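PDB 3FOT: trichothecene 15-O-acetyltransferase TRI3 from Fusarium sporotrichioides, which transfers an acetyl group to the 15-hydroxyl of trichothecene intermediates such as 15-deacetylcalonectrin, a step in the biosynthesis of mycotoxins including T-2 toxin. Local coordinates for residues Asp52-Thr57 and Ser139-Gly144; Glu76-Ala81 and Leu159-Asp164; Asp84-Phe87 and Glu91-Cys94; Val315-Asp320 and Leu507-Glu512. One frame throughout, in Å; residues are numbered along the deposited sequence.

Interaction 1: Asp52-Thr57 and Ser139-Gly144; sequences DLYIAT and SEMEEG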
loop_
_atom_site.group_PDB
_atom_site.type_symbol
_atom_site.label_atom_id
_atom_site.label_comp_id
_atom_site.label_asym_id
_atom_site.label_seq_id
_atom_site.Cartn_x
_atom_site.Cartn_y
_atom_site.Cartn_z
ATOM N N ASP A 52 6.637 -6.687 -0.629
ATOM C CA ASP A 52 5.560 -7.066 -1.558
ATOM C C ASP A 52 4.201 -6.604 -1.006
ATOM O O ASP A 52 3.976 -6.626 0.217
ATOM C CB ASP A 52 5.526 -8.585 -1.774
ATOM C CG ASP A 52 6.486 -9.069 -2.865
ATOM O OD1 ASP A 52 7.461 -8.357 -3.221
ATOM O OD2 ASP A 52 6.270 -10.193 -3.383
ATOM N N LEU A 53 3.321 -6.206 -1.918
ATOM C CA LEU A 53 1.958 -5.773 -1.593
ATOM C C LEU A 53 1.010 -6.933 -1.775
ATOM O O LEU A 53 1.123 -7.672 -2.755
ATOM C CB LEU A 53 1.502 -4.677 -2.569
ATOM C CG LEU A 53 2.369 -3.449 -2.791
ATOM C CD1 LEU A 53 1.843 -2.665 -3.983
ATOM C CD2 LEU A 53 2.306 -2.651 -1.525
ATOM N N TYR A 54 0.087 -7.112 -0.835
ATOM C CA TYR A 54 -1.010 -8.052 -1.042
ATOM C C TYR A 54 -2.308 -7.345 -0.698
ATOM O O TYR A 54 -2.378 -6.603 0.295
ATOM C CB TYR A 54 -0.898 -9.250 -0.120
ATOM C CG TYR A 54 0.265 -10.173 -0.359
ATOM C CD1 TYR A 54 0.070 -11.378 -1.032
ATOM C CD2 TYR A 54 1.543 -9.867 0.120
ATOM C CE1 TYR A 54 1.106 -12.272 -1.222
ATOM C CE2 TYR A 54 2.607 -10.766 -0.068
ATOM C CZ TYR A 54 2.370 -11.960 -0.745
ATOM O OH TYR A 54 3.339 -12.905 -0.945
ATOM N N ILE A 55 -3.324 -7.585 -1.513
ATOM C CA ILE A 55 -4.684 -7.093 -1.221
ATOM C C ILE A 55 -5.609 -8.315 -1.151
ATOM O O ILE A 55 -5.713 -9.072 -2.109
ATOM C CB ILE A 55 -5.163 -6.063 -2.277
ATOM C CG1 ILE A 55 -4.209 -4.849 -2.300
ATOM C CG2 ILE A 55 -6.623 -5.558 -1.961
ATOM C CD1 ILE A 55 -4.302 -4.005 -3.612
ATOM N N ALA A 56 -6.245 -8.525 0.006
ATOM C CA ALA A 56 -7.128 -9.667 0.195
ATOM C C ALA A 56 -8.549 -9.155 0.116
ATOM O O ALA A 56 -8.947 -8.272 0.913
ATOM C CB ALA A 56 -6.852 -10.352 1.565
ATOM N N THR A 57 -9.297 -9.638 -0.873
ATOM C CA THR A 57 -10.688 -9.215 -1.018
ATOM C C THR A 57 -11.561 -10.446 -0.755
ATOM O O THR A 57 -11.266 -11.531 -1.239
ATOM C CB THR A 57 -11.001 -8.541 -2.390
ATOM O OG1 THR A 57 -10.792 -9.467 -3.469
ATOM C CG2 THR A 57 -10.137 -7.272 -2.629
ATOM N N SER A 139 -0.168 -16.179 4.203
ATOM C CA SER A 139 0.664 -16.850 5.204
ATOM C C SER A 139 1.420 -18.016 4.569
ATOM O O SER A 139 2.627 -18.183 4.771
ATOM C CB SER A 139 -0.203 -17.348 6.369
ATOM O OG SER A 139 -0.695 -16.243 7.126
ATOM N N GLU A 140 0.703 -18.812 3.784
ATOM C CA GLU A 140 1.274 -19.997 3.183
ATOM C C GLU A 140 2.345 -19.619 2.167
ATOM O O GLU A 140 3.399 -20.259 2.093
ATOM C CB GLU A 140 0.151 -20.805 2.533
ATOM C CG GLU A 140 0.625 -21.916 1.672
ATOM C CD GLU A 140 -0.506 -22.526 0.885
ATOM O OE1 GLU A 140 -0.246 -22.937 -0.270
ATOM O OE2 GLU A 140 -1.636 -22.572 1.421
ATOM N N MET A 141 2.083 -18.562 1.399
ATOM C CA MET A 141 3.005 -18.118 0.376
ATOM C C MET A 141 4.282 -17.561 0.999
ATOM O O MET A 141 5.406 -17.831 0.523
ATOM C CB MET A 141 2.334 -17.075 -0.526
ATOM C CG MET A 141 1.318 -17.675 -1.463
ATOM S SD MET A 141 0.442 -16.346 -2.362
ATOM C CE MET A 141 1.741 -15.675 -3.382
ATOM N N GLU A 142 4.115 -16.835 2.092
ATOM C CA GLU A 142 5.276 -16.283 2.782
ATOM C C GLU A 142 6.086 -17.374 3.472
ATOM O O GLU A 142 7.320 -17.350 3.420
ATOM C CB GLU A 142 4.852 -15.170 3.727
ATOM C CG GLU A 142 4.417 -13.925 2.957
ATOM C CD GLU A 142 5.522 -13.383 2.045
ATOM O OE1 GLU A 142 6.718 -13.441 2.426
ATOM O OE2 GLU A 142 5.213 -12.922 0.934
ATOM N N GLU A 143 5.402 -18.344 4.065
ATOM C CA GLU A 143 6.091 -19.524 4.628
ATOM C C GLU A 143 6.818 -20.320 3.524
ATOM O O GLU A 143 7.999 -20.682 3.677
ATOM C CB GLU A 143 5.113 -20.394 5.432
ATOM C CG GLU A 143 4.612 -19.720 6.714
ATOM C CD GLU A 143 3.292 -20.283 7.256
ATOM O OE1 GLU A 143 2.869 -21.387 6.815
ATOM O OE2 GLU A 143 2.673 -19.606 8.128
ATOM N N GLY A 144 6.123 -20.552 2.407
ATOM C CA GLY A 144 6.680 -21.257 1.247
ATOM C C GLY A 144 7.896 -20.598 0.606
ATOM O O GLY A 144 8.835 -21.296 0.206
#
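Tyr54 and Glu142 both turn CG away from their own carbonyl carbon, and a bend in the glutamate at chi2 (-58°) curls its carboxylate back toward the phenol. The two side chains approach from opposite directions, with ring and carboxylate planes almost perpendicular (89°). Tyr54 OH donates a 2.7 Å hydrogen bond to Glu142 OE2, which receives it on the anti lone pair, the one facing away from OE1. Met141 bends at chi3 (67°) and brings its methyl to the ring edge, with CE 4.1 Å from Tyr54 CE1 and 4.0 Å from Tyr54 OH.

Arg145 ties the pair together, its NE in a salt bridge with Glu142 OE1 and its NH2 hydrogen-bonded to Tyr54 OH, while Asn470 ND2 also binds Glu142 OE2. These partners probably help hold Glu142 ionised although Asp52 OD2 lies only 5.2 Å from Glu142 OE2. His183 stacks with the tyrosine ring and Trp138 meets it edge-to-face, which probably limits rotation of the phenol. The contact lays helix 134-147 against strand 53-61 of the mixed six-stranded sheet, the helix-on-sheet build of an acyltransferase domain in the BAHD superfamily.

Interaction 2: Glu76-Ala81 and Leu159-Asp164; sequences EMFELA and LFLLSD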
loop_
_atom_site.group_PDB
_atom_site.type_symbol
_atom_site.label_atom_id
_atom_site.label_comp_id
_atom_site.label_asym_id
_atom_site.label_seq_id
_atom_site.Cartn_x
_atom_site.Cartn_y
_atom_site.Cartn_z
ATOM N N GLU A 76 -11.189 -17.490 -16.339
ATOM C CA GLU A 76 -11.262 -17.079 -17.760
ATOM C C GLU A 76 -11.633 -15.593 -17.887
ATOM O O GLU A 76 -11.016 -14.834 -18.657
ATOM C CB GLU A 76 -12.230 -17.983 -18.543
ATOM C CG GLU A 76 -12.262 -17.638 -20.022
ATOM C CD GLU A 76 -13.394 -18.312 -20.811
ATOM O OE1 GLU A 76 -14.298 -18.932 -20.209
ATOM O OE2 GLU A 76 -13.358 -18.168 -22.057
ATOM N N MET A 77 -12.641 -15.165 -17.122
ATOM C CA MET A 77 -13.110 -13.760 -17.156
ATOM C C MET A 77 -12.024 -12.786 -16.658
ATOM O O MET A 77 -11.836 -11.698 -17.217
ATOM C CB MET A 77 -14.377 -13.608 -16.302
ATOM C CG MET A 77 -15.603 -14.419 -16.799
ATOM S SD MET A 77 -16.820 -14.447 -15.459
ATOM C CE MET A 77 -17.598 -16.014 -15.638
ATOM N N PHE A 78 -11.297 -13.178 -15.619
ATOM C CA PHE A 78 -10.246 -12.288 -15.082
ATOM C C PHE A 78 -9.025 -12.233 -15.992
ATOM O O PHE A 78 -8.292 -11.253 -16.008
ATOM C CB PHE A 78 -9.871 -12.694 -13.660
ATOM C CG PHE A 78 -10.724 -12.028 -12.628
ATOM C CD1 PHE A 78 -10.536 -10.676 -12.314
ATOM C CD2 PHE A 78 -11.736 -12.720 -12.001
ATOM C CE1 PHE A 78 -11.360 -10.046 -11.361
ATOM C CE2 PHE A 78 -12.567 -12.112 -11.058
ATOM C CZ PHE A 78 -12.376 -10.784 -10.727
ATOM N N GLU A 79 -8.801 -13.288 -16.761
ATOM C CA GLU A 79 -7.735 -13.245 -17.770
ATOM C C GLU A 79 -8.074 -12.189 -18.822
ATOM O O GLU A 79 -7.226 -11.381 -19.219
ATOM C CB GLU A 79 -7.563 -14.615 -18.426
ATOM C CG GLU A 79 -6.857 -15.651 -17.541
ATOM C CD GLU A 79 -6.953 -17.031 -18.174
ATOM O OE1 GLU A 79 -7.409 -17.115 -19.331
ATOM O OE2 GLU A 79 -6.579 -18.029 -17.534
ATOM N N LEU A 80 -9.325 -12.193 -19.263
ATOM C CA LEU A 80 -9.828 -11.216 -20.239
ATOM C C LEU A 80 -9.753 -9.781 -19.678
ATOM O O LEU A 80 -9.246 -8.877 -20.338
ATOM C CB LEU A 80 -11.255 -11.592 -20.655
ATOM C CG LEU A 80 -11.320 -12.878 -21.495
ATOM C CD1 LEU A 80 -12.769 -13.329 -21.630
ATOM C CD2 LEU A 80 -10.703 -12.664 -22.868
ATOM N N ALA A 81 -10.229 -9.592 -18.450
ATOM C CA ALA A 81 -10.127 -8.332 -17.752
ATOM C C ALA A 81 -8.676 -7.867 -17.610
ATOM O O ALA A 81 -8.392 -6.682 -17.756
ATOM C CB ALA A 81 -10.800 -8.440 -16.364
ATOM N N LEU A 159 -3.120 -12.877 -9.350
ATOM C CA LEU A 159 -4.391 -13.037 -8.603
ATOM C C LEU A 159 -4.579 -14.501 -8.273
ATOM O O LEU A 159 -4.270 -15.363 -9.116
ATOM C CB LEU A 159 -5.594 -12.657 -9.487
ATOM C CG LEU A 159 -6.054 -11.215 -9.634
ATOM C CD1 LEU A 159 -4.982 -10.382 -10.328
ATOM C CD2 LEU A 159 -7.375 -11.131 -10.415
ATOM N N PHE A 160 -5.105 -14.781 -7.082
ATOM C CA PHE A 160 -5.496 -16.129 -6.686
ATOM C C PHE A 160 -6.953 -16.141 -6.277
ATOM O O PHE A 160 -7.337 -15.421 -5.361
ATOM C CB PHE A 160 -4.651 -16.608 -5.505
ATOM C CG PHE A 160 -3.190 -16.647 -5.795
ATOM C CD1 PHE A 160 -2.597 -17.821 -6.247
ATOM C CD2 PHE A 160 -2.397 -15.515 -5.573
ATOM C CE1 PHE A 160 -1.243 -17.865 -6.524
ATOM C CE2 PHE A 160 -1.039 -15.549 -5.831
ATOM C CZ PHE A 160 -0.455 -16.715 -6.312
ATOM N N LEU A 161 -7.759 -16.941 -6.969
ATOM C CA LEU A 161 -9.209 -17.011 -6.711
ATOM C C LEU A 161 -9.445 -18.280 -5.917
ATOM O O LEU A 161 -9.007 -19.359 -6.326
ATOM C CB LEU A 161 -10.006 -17.072 -8.027
ATOM C CG LEU A 161 -9.627 -16.100 -9.170
ATOM C CD1 LEU A 161 -10.378 -16.411 -10.473
ATOM C CD2 LEU A 161 -9.793 -14.655 -8.770
ATOM N N LEU A 162 -10.113 -18.150 -4.789
ATOM C CA LEU A 162 -10.280 -19.263 -3.869
ATOM C C LEU A 162 -11.752 -19.376 -3.551
ATOM O O LEU A 162 -12.420 -18.370 -3.335
ATOM C CB LEU A 162 -9.519 -18.964 -2.574
ATOM C CG LEU A 162 -8.077 -18.430 -2.670
ATOM C CD1 LEU A 162 -7.567 -18.072 -1.280
ATOM C CD2 LEU A 162 -7.183 -19.454 -3.367
ATOM N N SER A 163 -12.268 -20.595 -3.495
ATOM C CA SER A 163 -13.645 -20.782 -3.037
ATOM C C SER A 163 -13.756 -22.193 -2.483
ATOM O O SER A 163 -13.136 -23.115 -3.003
ATOM C CB SER A 163 -14.688 -20.558 -4.154
ATOM O OG SER A 163 -16.016 -20.457 -3.614
ATOM N N ASP A 164 -14.575 -22.335 -1.440
ATOM C CA ASP A 164 -14.739 -23.630 -0.769
ATOM C C ASP A 164 -15.734 -24.509 -1.531
ATOM O O ASP A 164 -16.870 -24.713 -1.094
ATOM C CB ASP A 164 -15.180 -23.438 0.675
ATOM C CG ASP A 164 -15.083 -24.719 1.487
ATOM O OD1 ASP A 164 -14.522 -25.728 0.992
ATOM O OD2 ASP A 164 -15.584 -24.703 2.622
#
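The Phe78 ring is met obliquely by the methyl groups of two leucines, one near each of its ortho carbons. Leu159 CD2 comes within 3.7 Å of Phe78 CD1 and lies 4.1 Å from Phe78 CG, while Leu161 CD1 approaches the other ortho carbon, Phe78 CD2, at 4.2 Å. The phenyl group and the Leu159 side chain cross at about a right angle, and CD2 is the leucine atom that makes the touch.

Each leucine uses the branch that reaches farthest from its strand. With chi2 at 65°, Leu159 places CD2 rather than CD1 anti to CA; in Leu161, where chi2 is 172°, CD1 takes that extended place. The backbones stay well apart, Phe78 CA being 8.8 Å from Leu159 CA, and the ring bridges the gap from the helix side. All three side chains are buried, and the contact is wholly apolar, relying on shape and exclusion of water.

Leu159 and Leu161 project from the same face of strand 158-163; Phe160 between them meets the His126 ring instead. Ile180 of the adjacent antiparallel strand 177-184 touches both Phe78 and Leu161, while Ile125 and Val127 of the parallel edge strand 125-129 pack on Leu159 and Leu161 respectively. Helix 71-88 thus lies over this end of the six-stranded sheet, beside helix 191-205, whose Val205 also reaches Phe78.

Interaction 3: Asp84-Phe87 and Glu91-Cys94; sequences DARF and ECAC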
loop_
_atom_site.group_PDB
_atom_site.type_symbol
_atom_site.label_atom_id
_atom_site.label_comp_id
_atom_site.label_asym_id
_atom_site.label_seq_id
_atom_site.Cartn_x
_atom_site.Cartn_y
_atom_site.Cartn_z
ATOM N N ASP A 84 -7.373 -6.353 -20.842
ATOM C CA ASP A 84 -7.891 -5.007 -21.012
ATOM C C ASP A 84 -7.143 -4.055 -20.089
ATOM O O ASP A 84 -6.812 -2.938 -20.478
ATOM C CB ASP A 84 -9.390 -4.936 -20.671
ATOM C CG ASP A 84 -10.257 -5.687 -21.658
ATOM O OD1 ASP A 84 -9.772 -5.973 -22.795
ATOM O OD2 ASP A 84 -11.428 -5.975 -21.281
ATOM N N ALA A 85 -6.887 -4.514 -18.858
ATOM C CA ALA A 85 -6.272 -3.669 -17.842
ATOM C C ALA A 85 -4.817 -3.366 -18.203
ATOM O O ALA A 85 -4.331 -2.266 -17.940
ATOM C CB ALA A 85 -6.368 -4.314 -16.484
ATOM N N ARG A 86 -4.143 -4.334 -18.820
ATOM C CA ARG A 86 -2.756 -4.165 -19.259
ATOM C C ARG A 86 -2.699 -3.064 -20.304
ATOM O O ARG A 86 -1.788 -2.238 -20.294
ATOM C CB ARG A 86 -2.177 -5.463 -19.842
ATOM C CG ARG A 86 -0.719 -5.244 -20.347
ATOM C CD ARG A 86 -0.037 -6.517 -20.716
ATOM N NE ARG A 86 1.313 -6.289 -21.230
ATOM C CZ ARG A 86 2.253 -7.223 -21.334
ATOM N NH1 ARG A 86 2.030 -8.474 -20.931
ATOM N NH2 ARG A 86 3.453 -6.892 -21.836
ATOM N N PHE A 87 -3.689 -3.053 -21.199
ATOM C CA PHE A 87 -3.805 -1.982 -22.181
ATOM C C PHE A 87 -4.003 -0.608 -21.551
ATOM O O PHE A 87 -3.322 0.341 -21.916
ATOM C CB PHE A 87 -4.900 -2.261 -23.214
ATOM C CG PHE A 87 -4.794 -1.380 -24.411
ATOM C CD1 PHE A 87 -3.954 -1.742 -25.464
ATOM C CD2 PHE A 87 -5.465 -0.155 -24.457
ATOM C CE1 PHE A 87 -3.815 -0.900 -26.582
ATOM C CE2 PHE A 87 -5.319 0.697 -25.575
ATOM C CZ PHE A 87 -4.497 0.299 -26.626
ATOM N N GLU A 91 1.598 -0.925 -16.160
ATOM C CA GLU A 91 2.389 -1.191 -14.982
ATOM C C GLU A 91 2.247 -2.644 -14.530
ATOM O O GLU A 91 3.170 -3.197 -13.964
ATOM C CB GLU A 91 1.941 -0.287 -13.836
ATOM C CG GLU A 91 2.476 1.141 -13.957
ATOM C CD GLU A 91 1.716 2.026 -14.910
ATOM O OE1 GLU A 91 0.627 1.652 -15.426
ATOM O OE2 GLU A 91 2.216 3.139 -15.115
ATOM N N CYS A 92 1.083 -3.245 -14.795
ATOM C CA CYS A 92 0.799 -4.632 -14.389
ATOM C C CYS A 92 1.679 -5.693 -15.087
ATOM O O CYS A 92 1.676 -6.867 -14.674
ATOM C CB CYS A 92 -0.688 -4.947 -14.598
ATOM S SG CYS A 92 -1.158 -4.967 -16.351
ATOM N N ALA A 93 2.432 -5.292 -16.127
ATOM C CA ALA A 93 3.398 -6.211 -16.743
ATOM C C ALA A 93 4.827 -5.683 -16.866
ATOM O O ALA A 93 5.636 -6.247 -17.630
ATOM C CB ALA A 93 2.888 -6.666 -18.121
ATOM N N CYS A 94 5.145 -4.618 -16.132
ATOM C CA CYS A 94 6.531 -4.168 -16.066
ATOM C C CYS A 94 7.355 -5.231 -15.327
ATOM O O CYS A 94 6.809 -6.021 -14.538
ATOM C CB CYS A 94 6.649 -2.799 -15.376
ATOM S SG CYS A 94 5.918 -1.434 -16.297
#
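Arg86 is fully stretched: chi1 of 178° sets CG anti to the backbone N, and the chain runs straight on to NE. That shape carries the guanidinium beneath the methyl of Ala93, whose CB sits above the centre of the planar group, 3.3 Å from Arg86 CZ and 3.4 Å from Arg86 NH1. The same methyl flanks the aliphatic stem, with Arg86 CD 3.9 Å from Ala93 CB. At the root of the arginine the partner is sulfur. Cys92 turns SG between its own N and carbonyl carbon (chi1 67°), directing it at the helix backbone, where SG comes within 3.4 Å of Arg86 CA and 3.7 Å of Arg86 CB.

Here the last turn of helix 71-88 meets the loop after it; the chain bends aside, and a short 3-10 segment including Glu91 and Cys92 leads toward strand 95-97, the arginine running alongside. Its polar end binds elsewhere, NE in a hydrogen bond with Tyr108 OH and NH1 with a glycerol probably left from crystallisation, while the charged group makes a cation-pi contact with Trp120, which also touches Cys92 and Ala93. Ala85 from the helix and Cys92 from the loop both pack on Phe197 of helix 191-205.

Interaction 4: Val315-Asp320 and Leu507-Glu512; sequences VLALLD and LQSIVE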
loop_
_atom_site.group_PDB
_atom_site.type_symbol
_atom_site.label_atom_id
_atom_site.label_comp_id
_atom_site.label_asym_id
_atom_site.label_seq_id
_atom_site.Cartn_x
_atom_site.Cartn_y
_atom_site.Cartn_z
ATOM N N VAL A 315 0.731 6.837 19.681
ATOM C CA VAL A 315 1.666 7.500 20.605
ATOM C C VAL A 315 1.265 7.294 22.059
ATOM O O VAL A 315 2.098 6.871 22.875
ATOM C CB VAL A 315 1.866 8.976 20.213
ATOM C CG1 VAL A 315 2.656 9.735 21.280
ATOM C CG2 VAL A 315 2.642 9.013 18.896
ATOM N N LEU A 316 -0.014 7.495 22.379
ATOM C CA LEU A 316 -0.473 7.244 23.765
ATOM C C LEU A 316 -0.280 5.785 24.173
ATOM O O LEU A 316 0.119 5.497 25.314
ATOM C CB LEU A 316 -1.943 7.665 23.972
ATOM C CG LEU A 316 -2.166 9.116 24.483
ATOM C CD1 LEU A 316 -1.523 10.159 23.599
ATOM C CD2 LEU A 316 -3.654 9.427 24.626
ATOM N N ALA A 317 -0.540 4.858 23.246
ATOM C CA ALA A 317 -0.346 3.424 23.523
ATOM C C ALA A 317 1.148 3.126 23.742
ATOM O O ALA A 317 1.520 2.323 24.594
ATOM C CB ALA A 317 -0.910 2.562 22.367
ATOM N N LEU A 318 1.999 3.817 22.998
ATOM C CA LEU A 318 3.443 3.649 23.151
ATOM C C LEU A 318 3.918 4.156 24.524
ATOM O O LEU A 318 4.671 3.458 25.227
ATOM C CB LEU A 318 4.184 4.384 22.035
ATOM C CG LEU A 318 5.705 4.379 22.122
ATOM C CD1 LEU A 318 6.189 2.990 21.858
ATOM C CD2 LEU A 318 6.262 5.373 21.097
ATOM N N LEU A 319 3.469 5.355 24.886
ATOM C CA LEU A 319 3.781 5.966 26.191
ATOM C C LEU A 319 3.261 5.119 27.343
ATOM O O LEU A 319 3.956 4.941 28.355
ATOM C CB LEU A 319 3.245 7.407 26.277
ATOM C CG LEU A 319 3.841 8.430 25.305
ATOM C CD1 LEU A 319 3.077 9.748 25.331
ATOM C CD2 LEU A 319 5.339 8.675 25.600
ATOM N N ASP A 320 2.069 4.542 27.171
ATOM C CA ASP A 320 1.506 3.666 28.187
ATOM C C ASP A 320 2.277 2.349 28.301
ATOM O O ASP A 320 2.357 1.779 29.394
ATOM C CB ASP A 320 0.026 3.397 27.896
ATOM C CG ASP A 320 -0.614 2.479 28.916
ATOM O OD1 ASP A 320 -0.797 2.902 30.071
ATOM O OD2 ASP A 320 -0.926 1.327 28.561
ATOM N N LEU A 507 -2.102 -3.391 19.711
ATOM C CA LEU A 507 -3.233 -3.010 18.837
ATOM C C LEU A 507 -4.494 -2.696 19.653
ATOM O O LEU A 507 -5.194 -1.694 19.409
ATOM C CB LEU A 507 -3.525 -4.138 17.832
ATOM C CG LEU A 507 -4.658 -3.847 16.829
ATOM C CD1 LEU A 507 -4.496 -2.479 16.097
ATOM C CD2 LEU A 507 -4.742 -5.012 15.832
ATOM N N GLN A 508 -4.781 -3.544 20.629
ATOM C CA GLN A 508 -5.974 -3.349 21.467
ATOM C C GLN A 508 -5.892 -2.042 22.273
ATOM O O GLN A 508 -6.912 -1.354 22.497
ATOM C CB GLN A 508 -6.179 -4.545 22.405
ATOM C CG GLN A 508 -6.670 -5.821 21.663
ATOM C CD GLN A 508 -7.848 -5.517 20.710
ATOM O OE1 GLN A 508 -7.718 -5.615 19.474
ATOM N NE2 GLN A 508 -8.981 -5.100 21.279
ATOM N N SER A 509 -4.685 -1.701 22.705
ATOM C CA SER A 509 -4.456 -0.444 23.423
ATOM C C SER A 509 -4.772 0.761 22.537
ATOM O O SER A 509 -5.424 1.729 22.972
ATOM C CB SER A 509 -2.997 -0.375 23.920
ATOM O OG SER A 509 -2.786 0.843 24.660
ATOM N N ILE A 510 -4.277 0.719 21.298
ATOM C CA ILE A 510 -4.537 1.771 20.338
ATOM C C ILE A 510 -6.032 1.895 20.129
ATOM O O ILE A 510 -6.570 2.991 20.192
ATOM C CB ILE A 510 -3.894 1.460 18.966
ATOM C CG1 ILE A 510 -2.364 1.441 19.071
ATOM C CG2 ILE A 510 -4.376 2.445 17.906
ATOM C CD1 ILE A 510 -1.722 0.658 17.902
ATOM N N VAL A 511 -6.687 0.761 19.892
ATOM C CA VAL A 511 -8.150 0.757 19.650
ATOM C C VAL A 511 -8.921 1.342 20.843
ATOM O O VAL A 511 -9.849 2.150 20.665
ATOM C CB VAL A 511 -8.660 -0.666 19.297
ATOM C CG1 VAL A 511 -10.187 -0.709 19.277
ATOM C CG2 VAL A 511 -8.118 -1.113 17.928
ATOM N N GLU A 512 -8.541 0.920 22.052
ATOM C CA GLU A 512 -9.162 1.438 23.261
ATOM C C GLU A 512 -9.067 2.968 23.365
ATOM O O GLU A 512 -10.050 3.635 23.715
ATOM C CB GLU A 512 -8.582 0.755 24.501
ATOM C CG GLU A 512 -9.398 1.028 25.761
ATOM C CD GLU A 512 -8.880 0.304 26.998
ATOM O OE1 GLU A 512 -7.956 -0.541 26.862
ATOM O OE2 GLU A 512 -9.404 0.593 28.104
HETATM O O HOH W 1 -0.359 0.486 25.561
#
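Two helices, 306-321 and 500-516, cross at a steep angle at Ala317, which fits beside Ser509 and Ile510. Their local axes pass 8.7 Å apart at 125°, and the small alanine lets the chains close to 5.5 Å between Ala317 CA and Ile510 CA. The Ala317 methyl meets two consecutive residues of the other helix: Ser509 OG stands 3.4 Å from Ala317 CB, and Ile510 CG1 lies 3.8 Å from that same CB.

Behind the crossing is the four-stranded sheet holding strands 277-283 and 486-494. Leu489 of that sheet receives both Ile510 and Leu507, so helix 500-516 lies between the sheet and helix 306-321.

Beside this touch the contact is polar. Ser509 turns OG to the side opposite its own N (chi1 -178°), which points the hydroxyl at a water shared by the helices. Ser509 OG donates to the water oxygen at 2.6 Å, and the water spends its two hydrogens on the other helix, on Ala317 O at 2.8 Å and on Asp320 OD2 at 3.2 Å. Since the serine proton goes to water, the hydrogen bond between Ser509 OG and His375 NE2 is probably donated by the imidazole.

Interactions 1 and 2 serve the same six-stranded sheet and touch directly, Met141 CE lying 3.7 Å from Phe160 CE2; both are buried, yet one centres on a charged hydrogen-bond network and the other is purely apolar. Interaction 3 shares helix 71-88 with interaction 2 and lies further along it, where the helix gives way to a loop and an arginine and a cysteine sulfur carry the contact. Interaction 4 stands apart, its centre about 41 Å from that of interaction 3, across the chain's centre, and beside the other mixed sheet. Only partly buried, it alone joins two helices across a water, whereas interactions 1 and 2 set a helix against a strand.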